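Local atomic coordinates of sulfate transporter 4.1, chloroplastic (Arabidopsis thaliana, PDB entry 7LHV), a protein that cotransports sulfate with protons across the membrane and may play a role in regulating sulfate assimilation. Residues A[212-217]-A[463-468]; A[208-213]-A[445-450]; A[159-164]-A[476-481]. One frame throughout, in Å; residues are numbered along the deposited sequence.

Interaction 1 of 3, residues A[212-217]-A[463-468]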
ATOM      1  N   PHE A 212      16.649  -5.362   7.342  1.00 48.32           N
ATOM      2  CA  PHE A 212      17.371  -4.615   6.322  1.00 48.32           C
ATOM      3  C   PHE A 212      18.647  -4.005   6.887  1.00 48.32           C
ATOM      4  O   PHE A 212      19.699  -4.042   6.241  1.00 48.32           O
ATOM      5  CB  PHE A 212      16.466  -3.534   5.736  1.00 48.32           C
ATOM      6  CG  PHE A 212      17.168  -2.586   4.813  1.00 48.32           C
ATOM      7  CD1 PHE A 212      17.571  -2.994   3.557  1.00 48.32           C
ATOM      8  CD2 PHE A 212      17.418  -1.283   5.201  1.00 48.32           C
ATOM      9  CE1 PHE A 212      18.216  -2.122   2.709  1.00 48.32           C
ATOM     10  CE2 PHE A 212      18.063  -0.407   4.355  1.00 48.32           C
ATOM     11  CZ  PHE A 212      18.462  -0.827   3.107  1.00 48.32           C
ATOM     12  N   THR A 213      18.576  -3.456   8.099  1.00 48.81           N
ATOM     13  CA  THR A 213      19.751  -2.859   8.722  1.00 48.81           C
ATOM     14  C   THR A 213      20.811  -3.907   9.041  1.00 48.81           C
ATOM     15  O   THR A 213      22.007  -3.654   8.866  1.00 48.81           O
ATOM     16  CB  THR A 213      19.342  -2.102   9.981  1.00 48.81           C
ATOM     17  OG1 THR A 213      18.386  -1.092   9.637  1.00 48.81           O
ATOM     18  CG2 THR A 213      20.546  -1.440  10.619  1.00 48.81           C
ATOM     19  N   SER A 214      20.401  -5.086   9.516  1.00 48.11           N
ATOM     20  CA  SER A 214      21.371  -6.143   9.791  1.00 48.11           C
ATOM     21  C   SER A 214      22.071  -6.601   8.515  1.00 48.11           C
ATOM     22  O   SER A 214      23.299  -6.779   8.494  1.00 48.11           O
ATOM     23  CB  SER A 214      20.679  -7.321  10.471  1.00 48.11           C
ATOM     24  OG  SER A 214      19.981  -6.898  11.624  1.00 48.11           O
ATOM     25  N   ALA A 215      21.305  -6.801   7.440  1.00 49.21           N
ATOM     26  CA  ALA A 215      21.916  -7.190   6.173  1.00 49.21           C
ATOM     27  C   ALA A 215      22.849  -6.103   5.659  1.00 49.21           C
ATOM     28  O   ALA A 215      23.932  -6.398   5.140  1.00 49.21           O
ATOM     29  CB  ALA A 215      20.835  -7.506   5.146  1.00 49.21           C
ATOM     30  N   SER A 216      22.448  -4.837   5.798  1.00 49.61           N
ATOM     31  CA  SER A 216      23.313  -3.739   5.389  1.00 49.61           C
ATOM     32  C   SER A 216      24.597  -3.713   6.204  1.00 49.61           C
ATOM     33  O   SER A 216      25.667  -3.414   5.672  1.00 49.61           O
ATOM     34  CB  SER A 216      22.571  -2.410   5.516  1.00 49.61           C
ATOM     35  OG  SER A 216      21.543  -2.310   4.549  1.00 49.61           O
ATOM     36  N   ALA A 217      24.510  -4.007   7.502  1.00 47.05           N
ATOM     37  CA  ALA A 217      25.707  -4.038   8.335  1.00 47.05           C
ATOM     38  C   ALA A 217      26.661  -5.138   7.892  1.00 47.05           C
ATOM     39  O   ALA A 217      27.880  -4.927   7.826  1.00 47.05           O
ATOM     40  CB  ALA A 217      25.322  -4.224   9.799  1.00 47.05           C
ATOM     41  N   SER A 463       9.473 -14.182  10.505  1.00 50.46           N
ATOM     42  CA  SER A 463       9.533 -14.529   9.090  1.00 50.46           C
ATOM     43  C   SER A 463       9.813 -13.302   8.236  1.00 50.46           C
ATOM     44  O   SER A 463      10.609 -13.363   7.292  1.00 50.46           O
ATOM     45  CB  SER A 463       8.231 -15.199   8.659  1.00 50.46           C
ATOM     46  OG  SER A 463       8.060 -16.439   9.321  1.00 50.46           O
ATOM     47  N   LEU A 464       9.167 -12.178   8.550  1.00 48.23           N
ATOM     48  CA  LEU A 464       9.442 -10.942   7.824  1.00 48.23           C
ATOM     49  C   LEU A 464      10.900 -10.526   7.986  1.00 48.23           C
ATOM     50  O   LEU A 464      11.565 -10.151   7.011  1.00 48.23           O
ATOM     51  CB  LEU A 464       8.516  -9.827   8.309  1.00 48.23           C
ATOM     52  CG  LEU A 464       7.093  -9.815   7.758  1.00 48.23           C
ATOM     53  CD1 LEU A 464       6.311  -8.660   8.352  1.00 48.23           C
ATOM     54  CD2 LEU A 464       7.119  -9.727   6.248  1.00 48.23           C
ATOM     55  N   TRP A 465      11.414 -10.594   9.214  1.00 49.18           N
ATOM     56  CA  TRP A 465      12.799 -10.222   9.477  1.00 49.18           C
ATOM     57  C   TRP A 465      13.753 -11.098   8.681  1.00 49.18           C
ATOM     58  O   TRP A 465      14.671 -10.600   8.020  1.00 49.18           O
ATOM     59  CB  TRP A 465      13.084 -10.343  10.975  1.00 49.18           C
ATOM     60  CG  TRP A 465      14.433  -9.856  11.411  1.00 49.18           C
ATOM     61  CD1 TRP A 465      14.732  -8.624  11.906  1.00 49.18           C
ATOM     62  CD2 TRP A 465      15.662 -10.590  11.398  1.00 49.18           C
ATOM     63  NE1 TRP A 465      16.067  -8.541  12.202  1.00 49.18           N
ATOM     64  CE2 TRP A 465      16.663  -9.735  11.897  1.00 49.18           C
ATOM     65  CE3 TRP A 465      16.016 -11.884  11.011  1.00 49.18           C
ATOM     66  CZ2 TRP A 465      17.990 -10.132  12.018  1.00 49.18           C
ATOM     67  CZ3 TRP A 465      17.334 -12.275  11.133  1.00 49.18           C
ATOM     68  CH2 TRP A 465      18.304 -11.402  11.632  1.00 49.18           C
ATOM     69  N   THR A 466      13.535 -12.415   8.718  1.00 48.07           N
ATOM     70  CA  THR A 466      14.426 -13.340   8.029  1.00 48.07           C
ATOM     71  C   THR A 466      14.371 -13.148   6.520  1.00 48.07           C
ATOM     72  O   THR A 466      15.411 -13.144   5.852  1.00 48.07           O
ATOM     73  CB  THR A 466      14.069 -14.779   8.394  1.00 48.07           C
ATOM     74  OG1 THR A 466      14.101 -14.930   9.816  1.00 48.07           O
ATOM     75  CG2 THR A 466      15.059 -15.741   7.771  1.00 48.07           C
ATOM     76  N   ILE A 467      13.169 -12.983   5.964  1.00 45.88           N
ATOM     77  CA  ILE A 467      13.040 -12.806   4.521  1.00 45.88           C
ATOM     78  C   ILE A 467      13.734 -11.526   4.079  1.00 45.88           C
ATOM     79  O   ILE A 467      14.504 -11.520   3.112  1.00 45.88           O
ATOM     80  CB  ILE A 467      11.558 -12.816   4.110  1.00 45.88           C
ATOM     81  CG1 ILE A 467      11.029 -14.249   4.052  1.00 45.88           C
ATOM     82  CG2 ILE A 467      11.364 -12.129   2.771  1.00 45.88           C
ATOM     83  CD1 ILE A 467       9.528 -14.335   3.936  1.00 45.88           C
ATOM     84  N   THR A 468      13.484 -10.423   4.790  1.00 44.96           N
ATOM     85  CA  THR A 468      14.102  -9.158   4.411  1.00 44.96           C
ATOM     86  C   THR A 468      15.618  -9.234   4.521  1.00 44.96           C
ATOM     87  O   THR A 468      16.335  -8.786   3.617  1.00 44.96           O
ATOM     88  CB  THR A 468      13.561  -8.024   5.279  1.00 44.96           C
ATOM     89  OG1 THR A 468      12.130  -8.058   5.267  1.00 44.96           O
ATOM     90  CG2 THR A 468      14.024  -6.687   4.743  1.00 44.96           C
TER
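Ser214 OG hydrogen-bonds to Ser210 O, one turn back, and to the backbone N of Asp447, and it also rests 3.8 Å from CZ2 of Trp465. This is a buried helix-helix contact in the sulfate permease (SLC26/SulP) fold, made by helix 206-229, a predicted transmembrane span, with helix 459-474. The serine hydroxyl approaches the six-membered part of the indole obliquely. Trp465 holds CG opposite its backbone N (chi1 -174°), which carries the indole across to helix 206-229, where NE1 finds its hydrogen-bond partner in Ser210 OG. About a turn after Trp465, Thr468 comes up to Phe212, the nearest backbone approach of the two segments, with CA atoms 5.9 Å apart. Here the methyl group of Thr468 does the touching, its CG2 lying 4.1 Å from CB of Phe212. The phenyl ring itself leads away, toward Ile477 and Val481 on helix 477-496. On the other branch of Thr468, OG1 turns back to its own helix and donates to Leu464 O at 2.8 Å. That carbonyl oxygen is gripped twice, since Thr468 N reaches it from the opposite face of its plane. The hydroxyl is thereby occupied while CG2 sits 3.9 Å from Phe212 N.

Interaction 2 of 3, residues A[208-213]-A[445-450]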
ATOM      1  N   VAL A 208      11.039  -5.455   9.569  1.00 48.57           N
ATOM      2  CA  VAL A 208      11.583  -5.252   8.231  1.00 48.57           C
ATOM      3  C   VAL A 208      12.789  -4.324   8.281  1.00 48.57           C
ATOM      4  O   VAL A 208      13.830  -4.596   7.669  1.00 48.57           O
ATOM      5  CB  VAL A 208      10.484  -4.713   7.299  1.00 48.57           C
ATOM      6  CG1 VAL A 208      11.091  -4.018   6.104  1.00 48.57           C
ATOM      7  CG2 VAL A 208       9.576  -5.840   6.852  1.00 48.57           C
ATOM      8  N   ILE A 209      12.672  -3.221   9.022  1.00 50.07           N
ATOM      9  CA  ILE A 209      13.774  -2.272   9.138  1.00 50.07           C
ATOM     10  C   ILE A 209      14.968  -2.923   9.822  1.00 50.07           C
ATOM     11  O   ILE A 209      16.116  -2.726   9.413  1.00 50.07           O
ATOM     12  CB  ILE A 209      13.314  -1.011   9.888  1.00 50.07           C
ATOM     13  CG1 ILE A 209      12.154  -0.348   9.150  1.00 50.07           C
ATOM     14  CG2 ILE A 209      14.464  -0.038  10.046  1.00 50.07           C
ATOM     15  CD1 ILE A 209      11.393   0.642   9.990  1.00 50.07           C
ATOM     16  N   SER A 210      14.720  -3.704  10.875  1.00 49.00           N
ATOM     17  CA  SER A 210      15.810  -4.363  11.585  1.00 49.00           C
ATOM     18  C   SER A 210      16.530  -5.366  10.693  1.00 49.00           C
ATOM     19  O   SER A 210      17.765  -5.433  10.697  1.00 49.00           O
ATOM     20  CB  SER A 210      15.278  -5.048  12.840  1.00 49.00           C
ATOM     21  OG  SER A 210      16.301  -5.774  13.496  1.00 49.00           O
ATOM     22  N   GLY A 211      15.779  -6.154   9.923  1.00 48.15           N
ATOM     23  CA  GLY A 211      16.415  -7.103   9.021  1.00 48.15           C
ATOM     24  C   GLY A 211      17.211  -6.423   7.928  1.00 48.15           C
ATOM     25  O   GLY A 211      18.332  -6.836   7.610  1.00 48.15           O
ATOM     26  N   PHE A 212      16.649  -5.362   7.342  1.00 48.32           N
ATOM     27  CA  PHE A 212      17.371  -4.615   6.322  1.00 48.32           C
ATOM     28  C   PHE A 212      18.647  -4.005   6.887  1.00 48.32           C
ATOM     29  O   PHE A 212      19.699  -4.042   6.241  1.00 48.32           O
ATOM     30  CB  PHE A 212      16.466  -3.534   5.736  1.00 48.32           C
ATOM     31  CG  PHE A 212      17.168  -2.586   4.813  1.00 48.32           C
ATOM     32  CD1 PHE A 212      17.571  -2.994   3.557  1.00 48.32           C
ATOM     33  CD2 PHE A 212      17.418  -1.283   5.201  1.00 48.32           C
ATOM     34  CE1 PHE A 212      18.216  -2.122   2.709  1.00 48.32           C
ATOM     35  CE2 PHE A 212      18.063  -0.407   4.355  1.00 48.32           C
ATOM     36  CZ  PHE A 212      18.462  -0.827   3.107  1.00 48.32           C
ATOM     37  N   THR A 213      18.576  -3.456   8.099  1.00 48.81           N
ATOM     38  CA  THR A 213      19.751  -2.859   8.722  1.00 48.81           C
ATOM     39  C   THR A 213      20.811  -3.907   9.041  1.00 48.81           C
ATOM     40  O   THR A 213      22.007  -3.654   8.866  1.00 48.81           O
ATOM     41  CB  THR A 213      19.342  -2.102   9.981  1.00 48.81           C
ATOM     42  OG1 THR A 213      18.386  -1.092   9.637  1.00 48.81           O
ATOM     43  CG2 THR A 213      20.546  -1.440  10.619  1.00 48.81           C
ATOM     44  N   LEU A 445      25.303  -3.018  14.655  1.00 53.09           N
ATOM     45  CA  LEU A 445      24.091  -2.937  13.855  1.00 53.09           C
ATOM     46  C   LEU A 445      23.543  -4.300  13.455  1.00 53.09           C
ATOM     47  O   LEU A 445      22.398  -4.375  12.997  1.00 53.09           O
ATOM     48  CB  LEU A 445      24.339  -2.105  12.596  1.00 53.09           C
ATOM     49  CG  LEU A 445      24.777  -0.655  12.789  1.00 53.09           C
ATOM     50  CD1 LEU A 445      24.886   0.048  11.450  1.00 53.09           C
ATOM     51  CD2 LEU A 445      23.815   0.078  13.705  1.00 53.09           C
ATOM     52  N   VAL A 446      24.315  -5.373  13.618  1.00 55.37           N
ATOM     53  CA  VAL A 446      23.828  -6.720  13.329  1.00 55.37           C
ATOM     54  C   VAL A 446      22.969  -7.130  14.521  1.00 55.37           C
ATOM     55  O   VAL A 446      23.470  -7.641  15.523  1.00 55.37           O
ATOM     56  CB  VAL A 446      24.968  -7.708  13.086  1.00 55.37           C
ATOM     57  CG1 VAL A 446      24.413  -9.069  12.717  1.00 55.37           C
ATOM     58  CG2 VAL A 446      25.883  -7.195  11.991  1.00 55.37           C
ATOM     59  N   ASP A 447      21.666  -6.901  14.408  1.00 59.15           N
ATOM     60  CA  ASP A 447      20.775  -6.923  15.562  1.00 59.15           C
ATOM     61  C   ASP A 447      20.021  -8.252  15.618  1.00 59.15           C
ATOM     62  O   ASP A 447      18.825  -8.346  15.350  1.00 59.15           O
ATOM     63  CB  ASP A 447      19.837  -5.722  15.507  1.00 59.15           C
ATOM     64  CG  ASP A 447      19.028  -5.555  16.764  1.00 59.15           C
ATOM     65  OD1 ASP A 447      19.601  -5.143  17.794  1.00 59.15           O
ATOM     66  OD2 ASP A 447      17.814  -5.798  16.716  1.00 59.15           O
ATOM     67  N   TYR A 448      20.766  -9.298  15.979  1.00 61.46           N
ATOM     68  CA  TYR A 448      20.202 -10.635  16.121  1.00 61.46           C
ATOM     69  C   TYR A 448      19.375 -10.797  17.389  1.00 61.46           C
ATOM     70  O   TYR A 448      18.588 -11.747  17.484  1.00 61.46           O
ATOM     71  CB  TYR A 448      21.315 -11.684  16.108  1.00 61.46           C
ATOM     72  CG  TYR A 448      22.344 -11.493  17.199  1.00 61.46           C
ATOM     73  CD1 TYR A 448      23.399 -10.606  17.039  1.00 61.46           C
ATOM     74  CD2 TYR A 448      22.258 -12.197  18.391  1.00 61.46           C
ATOM     75  CE1 TYR A 448      24.338 -10.426  18.032  1.00 61.46           C
ATOM     76  CE2 TYR A 448      23.192 -12.025  19.391  1.00 61.46           C
ATOM     77  CZ  TYR A 448      24.230 -11.137  19.206  1.00 61.46           C
ATOM     78  OH  TYR A 448      25.164 -10.962  20.199  1.00 61.46           O
ATOM     79  N   ASP A 449      19.542  -9.905  18.368  1.00 64.09           N
ATOM     80  CA  ASP A 449      18.730  -9.975  19.576  1.00 64.09           C
ATOM     81  C   ASP A 449      17.254  -9.789  19.253  1.00 64.09           C
ATOM     82  O   ASP A 449      16.396 -10.485  19.808  1.00 64.09           O
ATOM     83  CB  ASP A 449      19.194  -8.929  20.586  1.00 64.09           C
ATOM     84  CG  ASP A 449      20.183  -9.487  21.585  1.00 64.09           C
ATOM     85  OD1 ASP A 449      20.397 -10.717  21.588  1.00 64.09           O
ATOM     86  OD2 ASP A 449      20.744  -8.697  22.372  1.00 64.09           O
ATOM     87  N   GLU A 450      16.940  -8.858  18.350  1.00 60.69           N
ATOM     88  CA  GLU A 450      15.554  -8.697  17.928  1.00 60.69           C
ATOM     89  C   GLU A 450      15.069  -9.925  17.177  1.00 60.69           C
ATOM     90  O   GLU A 450      13.895 -10.286  17.270  1.00 60.69           O
ATOM     91  CB  GLU A 450      15.394  -7.454  17.061  1.00 60.69           C
ATOM     92  CG  GLU A 450      13.955  -7.047  16.818  1.00 60.69           C
ATOM     93  CD  GLU A 450      13.268  -6.575  18.083  1.00 60.69           C
ATOM     94  OE1 GLU A 450      13.969  -6.105  19.005  1.00 60.69           O
ATOM     95  OE2 GLU A 450      12.025  -6.669  18.161  1.00 60.69           O
TER
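Helix 206-229 meets the turn before helix 448-457 and the first residues of that helix: Ser210 lies against Asp447 and Glu450, Thr213 beside Leu445. Ser210 OG lies 3.6 Å from OD2 of Asp447, too far for a hydrogen bond; its polar partner is NE1 of Trp465 on helix 459-474. With OG of Ser210 opposite the backbone N (chi1 176°), the hydroxyl comes near Asp447 and, in the first turn of the helix, CB of Glu450 at 4.0 Å. Glu450 touches by this methylene alone: its chain bends at chi2 (67°) and takes the carboxylate away from helix 206-229. In the sulfate permease fold the contact joins a predicted transmembrane helix to the short irregular link between helices 431-443 and 448-457 and to the start of the latter. At the other end of the link Leu445 packs beside Thr213, with CG2 of the threonine 4.3 Å from CB of the leucine and 4.2 Å from Leu445 O. OG1 of Thr213 is turned to its own helix and donates to Ile209 O at 2.8 Å. It comes from above that carbonyl plane, 35° out of it, and Thr213 N reaches the same oxygen from the opposite face. Glu347 of helix 330-358 also touches the side chain of Thr213, and a bound sulfate ion lies about 4 Å from the side chain of Leu445 (nearest atoms).

Interaction 3 of 3, residues A[159-164]-A[476-481]. With S1P ((2S,3R,4E)-2-amino-3-hydroxyoctadec-4-en-1-yl dihydrogen phosphate), chain C.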
ATOM      1  N   VAL A 159      24.501   5.964  -0.352  1.00 51.63           N
ATOM      2  CA  VAL A 159      25.161   6.916  -1.239  1.00 51.63           C
ATOM      3  C   VAL A 159      26.193   6.206  -2.100  1.00 51.63           C
ATOM      4  O   VAL A 159      26.278   6.437  -3.311  1.00 51.63           O
ATOM      5  CB  VAL A 159      25.793   8.055  -0.419  1.00 51.63           C
ATOM      6  CG1 VAL A 159      26.813   8.804  -1.247  1.00 51.63           C
ATOM      7  CG2 VAL A 159      24.720   8.997   0.085  1.00 51.63           C
ATOM      8  N   SER A 160      26.990   5.326  -1.490  1.00 57.91           N
ATOM      9  CA  SER A 160      27.965   4.560  -2.257  1.00 57.91           C
ATOM     10  C   SER A 160      27.279   3.688  -3.297  1.00 57.91           C
ATOM     11  O   SER A 160      27.753   3.577  -4.432  1.00 57.91           O
ATOM     12  CB  SER A 160      28.809   3.701  -1.318  1.00 57.91           C
ATOM     13  OG  SER A 160      29.603   2.788  -2.052  1.00 57.91           O
ATOM     14  N   ASN A 161      26.161   3.065  -2.925  1.00 60.34           N
ATOM     15  CA  ASN A 161      25.425   2.220  -3.857  1.00 60.34           C
ATOM     16  C   ASN A 161      24.980   3.018  -5.077  1.00 60.34           C
ATOM     17  O   ASN A 161      25.217   2.613  -6.222  1.00 60.34           O
ATOM     18  CB  ASN A 161      24.228   1.594  -3.146  1.00 60.34           C
ATOM     19  CG  ASN A 161      23.594   0.482  -3.940  1.00 60.34           C
ATOM     20  OD1 ASN A 161      22.391   0.493  -4.194  1.00 60.34           O
ATOM     21  ND2 ASN A 161      24.401  -0.491  -4.336  1.00 60.34           N
ATOM     22  N   ALA A 162      24.365   4.178  -4.845  1.00 61.73           N
ATOM     23  CA  ALA A 162      23.889   4.998  -5.957  1.00 61.73           C
ATOM     24  C   ALA A 162      25.045   5.489  -6.825  1.00 61.73           C
ATOM     25  O   ALA A 162      24.993   5.400  -8.061  1.00 61.73           O
ATOM     26  CB  ALA A 162      23.073   6.177  -5.427  1.00 61.73           C
ATOM     27  N   LEU A 163      26.107   6.000  -6.198  1.00 67.69           N
ATOM     28  CA  LEU A 163      27.218   6.542  -6.972  1.00 67.69           C
ATOM     29  C   LEU A 163      27.884   5.461  -7.812  1.00 67.69           C
ATOM     30  O   LEU A 163      28.172   5.676  -8.993  1.00 67.69           O
ATOM     31  CB  LEU A 163      28.247   7.200  -6.055  1.00 67.69           C
ATOM     32  CG  LEU A 163      27.786   8.378  -5.199  1.00 67.69           C
ATOM     33  CD1 LEU A 163      28.978   9.226  -4.785  1.00 67.69           C
ATOM     34  CD2 LEU A 163      26.730   9.204  -5.909  1.00 67.69           C
ATOM     35  N   GLY A 164      28.132   4.290  -7.222  1.00 71.05           N
ATOM     36  CA  GLY A 164      28.710   3.199  -7.984  1.00 71.05           C
ATOM     37  C   GLY A 164      27.805   2.716  -9.094  1.00 71.05           C
ATOM     38  O   GLY A 164      28.284   2.305 -10.155  1.00 71.05           O
ATOM     39  N   GLY A 476      20.114  -7.225  -4.192  1.00 58.37           N
ATOM     40  CA  GLY A 476      20.527  -5.856  -3.976  1.00 58.37           C
ATOM     41  C   GLY A 476      19.859  -5.223  -2.770  1.00 58.37           C
ATOM     42  O   GLY A 476      18.934  -5.760  -2.161  1.00 58.37           O
ATOM     43  N   ILE A 477      20.373  -4.047  -2.406  1.00 58.68           N
ATOM     44  CA  ILE A 477      19.725  -3.239  -1.378  1.00 58.68           C
ATOM     45  C   ILE A 477      18.343  -2.805  -1.842  1.00 58.68           C
ATOM     46  O   ILE A 477      17.372  -2.843  -1.079  1.00 58.68           O
ATOM     47  CB  ILE A 477      20.604  -2.027  -1.020  1.00 58.68           C
ATOM     48  CG1 ILE A 477      21.737  -2.438  -0.082  1.00 58.68           C
ATOM     49  CG2 ILE A 477      19.770  -0.928  -0.387  1.00 58.68           C
ATOM     50  CD1 ILE A 477      22.874  -1.449  -0.055  1.00 58.68           C
ATOM     51  N   GLU A 478      18.235  -2.380  -3.103  1.00 62.72           N
ATOM     52  CA  GLU A 478      16.958  -1.908  -3.627  1.00 62.72           C
ATOM     53  C   GLU A 478      15.923  -3.025  -3.670  1.00 62.72           C
ATOM     54  O   GLU A 478      14.751  -2.806  -3.348  1.00 62.72           O
ATOM     55  CB  GLU A 478      17.163  -1.302  -5.013  1.00 62.72           C
ATOM     56  CG  GLU A 478      18.117  -0.121  -5.010  1.00 62.72           C
ATOM     57  CD  GLU A 478      18.651   0.201  -6.387  1.00 62.72           C
ATOM     58  OE1 GLU A 478      18.406  -0.592  -7.320  1.00 62.72           O
ATOM     59  OE2 GLU A 478      19.314   1.248  -6.537  1.00 62.72           O
ATOM     60  N   ILE A 479      16.338  -4.230  -4.067  1.00 59.57           N
ATOM     61  CA  ILE A 479      15.412  -5.359  -4.081  1.00 59.57           C
ATOM     62  C   ILE A 479      14.934  -5.675  -2.670  1.00 59.57           C
ATOM     63  O   ILE A 479      13.747  -5.937  -2.449  1.00 59.57           O
ATOM     64  CB  ILE A 479      16.064  -6.582  -4.749  1.00 59.57           C
ATOM     65  CG1 ILE A 479      16.248  -6.331  -6.245  1.00 59.57           C
ATOM     66  CG2 ILE A 479      15.226  -7.824  -4.522  1.00 59.57           C
ATOM     67  CD1 ILE A 479      17.145  -7.334  -6.924  1.00 59.57           C
ATOM     68  N   GLY A 480      15.846  -5.661  -1.697  1.00 53.61           N
ATOM     69  CA  GLY A 480      15.446  -5.909  -0.321  1.00 53.61           C
ATOM     70  C   GLY A 480      14.494  -4.856   0.213  1.00 53.61           C
ATOM     71  O   GLY A 480      13.532  -5.172   0.913  1.00 53.61           O
ATOM     72  N   VAL A 481      14.751  -3.588  -0.115  1.00 55.74           N
ATOM     73  CA  VAL A 481      13.855  -2.512   0.299  1.00 55.74           C
ATOM     74  C   VAL A 481      12.476  -2.707  -0.312  1.00 55.74           C
ATOM     75  O   VAL A 481      11.450  -2.561   0.366  1.00 55.74           O
ATOM     76  CB  VAL A 481      14.452  -1.145  -0.084  1.00 55.74           C
ATOM     77  CG1 VAL A 481      13.385  -0.068  -0.043  1.00 55.74           C
ATOM     78  CG2 VAL A 481      15.599  -0.791   0.836  1.00 55.74           C
TER
HETATM   79  C1  S1P C1001      14.611  -1.262  -8.120  1.00 66.93           C
HETATM   80  O1  S1P C1001      15.781  -1.496  -8.921  1.00 66.93           O
HETATM   81  C2  S1P C1001      14.346   0.227  -8.141  1.00 66.93           C
HETATM   82  N2  S1P C1001      15.521   1.004  -8.558  1.00 66.93           N
HETATM   83  C3  S1P C1001      13.762   0.730  -6.812  1.00 66.93           C
HETATM   84  O3  S1P C1001      12.629   1.504  -7.184  1.00 66.93           O
HETATM   85  C4  S1P C1001      14.724   1.553  -6.010  1.00 66.93           C
HETATM   86  C5  S1P C1001      14.486   2.084  -4.822  1.00 66.93           C
HETATM   87  C6  S1P C1001      13.275   2.031  -3.949  1.00 66.93           C
HETATM   88  C7  S1P C1001      12.868   3.374  -3.337  1.00 66.93           C
HETATM   89  C8  S1P C1001      11.843   3.248  -2.223  1.00 66.93           C
HETATM   90  C9  S1P C1001      11.496   4.544  -1.518  1.00 66.93           C
HETATM   91  C10 S1P C1001      10.576   4.371  -0.322  1.00 66.93           C
HETATM   92  C11 S1P C1001      11.227   4.585   1.028  1.00 66.93           C
HETATM   93  C12 S1P C1001      10.904   3.509   2.034  1.00 66.93           C
HETATM   94  C13 S1P C1001      11.830   3.442   3.216  1.00 66.93           C
HETATM   95  C14 S1P C1001      12.730   2.233   3.205  1.00 66.93           C
HETATM   96  C15 S1P C1001      12.793   1.458   4.501  1.00 66.93           C
HETATM   97  C16 S1P C1001      13.665   0.220   4.458  1.00 66.93           C
HETATM   98  C17 S1P C1001      12.974  -1.105   4.679  1.00 66.93           C
HETATM   99  P22 S1P C1001      16.026  -3.002  -9.314  1.00 66.93           P
HETATM  100  O23 S1P C1001      17.510  -3.306  -9.087  1.00 66.93           O
HETATM  101  O24 S1P C1001      15.179  -3.799  -8.353  1.00 66.93           O
HETATM  102  O25 S1P C1001      15.601  -3.207 -10.710  1.00 66.93           O
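The side chains of Asn161 and Glu478 cross at a slant, with amide and carboxylate planes 74° apart. The nearest atoms are two oxygens, OD1 of Asn161 and OE2 of Glu478, 3.9 Å from each other, and no hydrogen bond joins them. Asn161 has CG opposite its backbone N (chi1 -167°), an orientation that carries the amide toward helix 477-496. There the amide carbon CG also meets the terminal methyl CD1 of Ile477 at 4.4 Å, and Ser237 touches both residues. The contact links helix 153-166 with the start of helix 477-496, where Gly476 is the N-cap; in the SLC26 fold this probably lies between the core and gate parts of the membrane domain. Glu478 runs extended beyond CG along the head of a bound sphingosine phosphate. Its OE1 lies 3.2 Å from the ester oxygen O1, with the phosphate oxygen O23 and the amino nitrogen N2 slightly farther, proximity rather than a defined bond. CG of Glu478 packs 3.9 Å from C4 of the lipid. An alanine here would probably strip part of the cover from C4, where CB would remain, and leave the amino group without the neighbouring carboxylate. Next along the helix, CG1 of Ile479 approaches the phosphate oxygen O24 to 3.5 Å, and about a turn on from Glu478, CG1 of Val481 lies 4.0 Å from C14 of the lipid tail.

From the N terminus, residues 159-164 come first and wait longest for a partner: interaction 3 closes only at 476-481 and encloses the other two loops. Helix 206-229 then supplies the first half of both remaining contacts, which share Phe212 and Thr213. Interaction 2 closes at 445-450 and interaction 1 slightly later at 463-468, on the successive helices 448-457 and 459-474. Their centres lie about 6 Å apart, and each borrows a polar partner from the other, so the two contacts interlock on helix 206-229. Helix 477-496 follows directly, and Phe212 CE1, 3.5 Å from Val481 CG2, carries the packing on to interaction 3, which brings in helix 153-166.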